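PDB 6MPZ: double Glycine Motif Protease domain from AMS/PCAT Transporter from Lachnospiraceae bacterium C6A11, which probably cleaves the leader peptide from lantibiotic-type precursor peptides after a double-glycine motif, as the C39 peptidase domain of a peptide-exporting transporter. Local coordinates for residues L85-C93 against F102-G110. Numbering follows the deposited sequence.
Sequences LKKEGTFPC and FVVLKGFKG
F91 lies against strand 101-109 along its whole side chain. Its CB sits 3.1 Å from K106 O, a close approach that brings CG near the same oxygen. CD1 has L105 O at the ring edge, near the ring plane. CE1 runs beside the leucine side chain, 3.9 Å from L105 CD2. CZ ends at F108 CE2, where the two side chains cross at about a right angle. One ring face takes a CH-pi contact from G107: its CA stands 3.8 Å from the F91 ring centroid, almost on the normal. The opposite face has G89 C toward its rim. CG of F91 is anti to the carbonyl carbon (chi1 -44°), which turns the ring beside the L105 side chain, with one face on G107.

L85 and L105 meet tip to tip, CD2 to CD2 at 3.7 Å. K86 crosses F108 and lays CG over the ring face, a second CH-pi contact; its NZ forms a salt bridge with D131. Past the cis peptide before P92, C93 and L105 form an antiparallel hydrogen-bonded pair, C93 N to L105 O at 3.1 Å and L105 N to C93 O at 2.8 Å. A classic beta bulge at K106 and G107 sits opposite Y114 of strand 112-117. The contact thus joins the end of helix 82-88 to central strands 93-97 and 101-109 of the papain-like C39 peptidase sheet, with helix 127-133 packing on L85, L105 and F108, and strand 137-142 on C93.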
loop_
_atom_site.group_PDB
_atom_site.type_symbol
_atom_site.label_atom_id
_atom_site.label_comp_id
_atom_site.label_asym_id
_atom_site.label_seq_id
_atom_site.Cartn_x
_atom_site.Cartn_y
_atom_site.Cartn_z
ATOM N N LEU A 85 6.099 10.784 6.496
ATOM C CA LEU A 85 4.943 10.065 5.982
ATOM C C LEU A 85 3.670 10.759 6.528
ATOM O O LEU A 85 2.759 11.109 5.758
ATOM C CB LEU A 85 4.991 8.593 6.370
ATOM C CG LEU A 85 3.765 7.759 5.977
ATOM C CD1 LEU A 85 3.406 7.853 4.509
ATOM C CD2 LEU A 85 4.029 6.345 6.330
ATOM N N LYS A 86 3.669 10.986 7.848
ATOM C CA LYS A 86 2.599 11.712 8.589
ATOM C C LYS A 86 2.312 13.102 8.045
ATOM O O LYS A 86 1.178 13.531 7.977
ATOM C CB LYS A 86 2.960 11.817 10.026
ATOM C CG LYS A 86 3.045 10.461 10.707
ATOM C CD LYS A 86 3.703 10.542 12.067
ATOM C CE LYS A 86 3.979 9.160 12.540
ATOM N NZ LYS A 86 4.669 9.090 13.839
ATOM N N LYS A 87 3.342 13.768 7.583
ATOM C CA LYS A 87 3.220 15.108 7.097
ATOM C C LYS A 87 2.795 15.173 5.644
ATOM O O LYS A 87 1.904 15.950 5.305
ATOM C CB LYS A 87 4.551 15.839 7.327
ATOM C CG LYS A 87 4.478 17.340 7.142
ATOM C CD LYS A 87 5.611 18.046 7.913
ATOM C CE LYS A 87 5.911 19.400 7.326
ATOM N NZ LYS A 87 4.695 20.249 7.329
ATOM N N GLU A 88 3.398 14.367 4.806
ATOM C CA GLU A 88 3.255 14.483 3.354
ATOM C C GLU A 88 2.544 13.301 2.666
ATOM O O GLU A 88 2.219 13.394 1.475
ATOM C CB GLU A 88 4.652 14.565 2.718
ATOM C CG GLU A 88 5.722 15.409 3.405
ATOM C CD GLU A 88 6.254 16.566 2.580
ATOM O OE1 GLU A 88 5.379 17.228 2.022
ATOM O OE2 GLU A 88 7.482 16.794 2.516
ATOM N N GLY A 89 2.322 12.197 3.377
ATOM C CA GLY A 89 1.620 11.065 2.779
ATOM C C GLY A 89 0.248 11.408 2.240
ATOM O O GLY A 89 -0.339 12.367 2.671
ATOM N N THR A 90 -0.268 10.624 1.298
ATOM C CA THR A 90 -1.656 10.701 0.896
ATOM C C THR A 90 -2.220 9.300 1.002
ATOM O O THR A 90 -1.467 8.322 0.910
ATOM C CB THR A 90 -1.770 11.238 -0.530
ATOM O OG1 THR A 90 -1.315 10.244 -1.473
ATOM C CG2 THR A 90 -0.936 12.483 -0.645
ATOM N N PHE A 91 -3.541 9.213 1.199
ATOM C CA PHE A 91 -4.210 7.974 1.599
ATOM C C PHE A 91 -5.364 7.613 0.674
ATOM O O PHE A 91 -6.056 8.498 0.176
ATOM C CB PHE A 91 -4.634 8.050 3.061
ATOM C CG PHE A 91 -3.559 8.616 3.941
ATOM C CD1 PHE A 91 -2.448 7.872 4.245
ATOM C CD2 PHE A 91 -3.627 9.937 4.417
ATOM C CE1 PHE A 91 -1.411 8.409 5.033
ATOM C CE2 PHE A 91 -2.599 10.483 5.194
ATOM C CZ PHE A 91 -1.484 9.708 5.509
ATOM N N PRO A 92 -5.552 6.318 0.380
ATOM C CA PRO A 92 -4.722 5.217 0.914
ATOM C C PRO A 92 -3.370 5.129 0.179
ATOM O O PRO A 92 -3.219 5.644 -0.947
ATOM C CB PRO A 92 -5.575 3.987 0.591
ATOM C CG PRO A 92 -6.201 4.356 -0.720
ATOM C CD PRO A 92 -6.535 5.816 -0.594
ATOM N N CYS A 93 -2.420 4.505 0.821
ATOM C CA CYS A 93 -1.098 4.214 0.242
ATOM C C CYS A 93 -0.710 2.827 0.762
ATOM O O CYS A 93 -1.287 2.342 1.776
ATOM C CB CYS A 93 -0.019 5.261 0.656
ATOM S SG CYS A 93 0.264 5.436 2.459
ATOM N N PHE A 102 3.148 -6.294 3.393
ATOM C CA PHE A 102 2.554 -5.076 2.897
ATOM C C PHE A 102 1.203 -4.927 3.563
ATOM O O PHE A 102 0.441 -5.900 3.682
ATOM C CB PHE A 102 2.377 -5.098 1.388
ATOM C CG PHE A 102 3.649 -5.012 0.626
ATOM C CD1 PHE A 102 4.414 -3.855 0.658
ATOM C CD2 PHE A 102 4.091 -6.090 -0.149
ATOM C CE1 PHE A 102 5.591 -3.779 -0.045
ATOM C CE2 PHE A 102 5.284 -6.011 -0.837
ATOM C CZ PHE A 102 6.025 -4.860 -0.788
ATOM N N VAL A 103 0.924 -3.698 4.008
ATOM C CA VAL A 103 -0.364 -3.324 4.530
ATOM C C VAL A 103 -0.827 -2.035 3.847
ATOM O O VAL A 103 -0.025 -1.335 3.212
ATOM C CB VAL A 103 -0.329 -3.183 6.038
ATOM C CG1 VAL A 103 0.153 -4.481 6.686
ATOM C CG2 VAL A 103 0.532 -1.978 6.474
ATOM N N VAL A 104 -2.128 -1.734 3.975
ATOM C CA VAL A 104 -2.694 -0.484 3.435
ATOM C C VAL A 104 -2.858 0.556 4.532
ATOM O O VAL A 104 -3.566 0.290 5.499
ATOM C CB VAL A 104 -4.061 -0.692 2.789
ATOM C CG1 VAL A 104 -4.595 0.657 2.255
ATOM C CG2 VAL A 104 -3.928 -1.683 1.662
ATOM N N LEU A 105 -2.214 1.718 4.361
ATOM C CA LEU A 105 -2.317 2.823 5.329
ATOM C C LEU A 105 -3.449 3.770 4.914
ATOM O O LEU A 105 -3.424 4.356 3.774
ATOM C CB LEU A 105 -0.999 3.587 5.464
ATOM C CG LEU A 105 -0.888 4.788 6.438
ATOM C CD1 LEU A 105 -1.314 4.413 7.846
ATOM C CD2 LEU A 105 0.520 5.342 6.511
ATOM N N LYS A 106 -4.434 3.895 5.816
ATOM C CA LYS A 106 -5.605 4.717 5.596
ATOM C C LYS A 106 -5.442 6.133 6.129
ATOM O O LYS A 106 -6.082 7.045 5.602
ATOM C CB LYS A 106 -6.830 4.091 6.232
ATOM C CG LYS A 106 -7.195 2.731 5.640
ATOM C CD LYS A 106 -8.434 2.172 6.294
ATOM C CE LYS A 106 -8.084 1.674 7.677
ATOM N NZ LYS A 106 -9.231 1.104 8.369
ATOM N N GLY A 107 -4.571 6.294 7.132
ATOM C CA GLY A 107 -4.186 7.587 7.705
ATOM C C GLY A 107 -3.868 7.471 9.175
ATOM O O GLY A 107 -3.703 6.366 9.695
ATOM N N PHE A 108 -3.863 8.627 9.841
ATOM C CA PHE A 108 -3.511 8.781 11.263
ATOM C C PHE A 108 -4.593 9.585 11.978
ATOM O O PHE A 108 -5.241 10.455 11.367
ATOM C CB PHE A 108 -2.189 9.524 11.374
ATOM C CG PHE A 108 -1.025 8.811 10.711
ATOM C CD1 PHE A 108 -0.327 7.791 11.374
ATOM C CD2 PHE A 108 -0.611 9.165 9.424
ATOM C CE1 PHE A 108 0.721 7.135 10.770
ATOM C CE2 PHE A 108 0.449 8.501 8.807
ATOM C CZ PHE A 108 1.120 7.500 9.480
ATOM N N LYS A 109 -4.842 9.246 13.241
ATOM C CA LYS A 109 -5.610 10.111 14.127
ATOM C C LYS A 109 -5.143 9.888 15.557
ATOM O O LYS A 109 -5.003 8.748 16.001
ATOM C CB LYS A 109 -7.106 9.833 14.017
ATOM C CG LYS A 109 -8.021 10.777 14.792
ATOM C CD LYS A 109 -9.406 10.137 15.028
ATOM C CE LYS A 109 -10.515 11.121 14.732
ATOM N NZ LYS A 109 -10.428 11.837 13.402
ATOM N N GLY A 110 -4.898 10.984 16.273
ATOM C CA GLY A 110 -4.360 10.901 17.628
ATOM C C GLY A 110 -3.052 10.149 17.698
ATOM O O GLY A 110 -2.169 10.384 16.885
#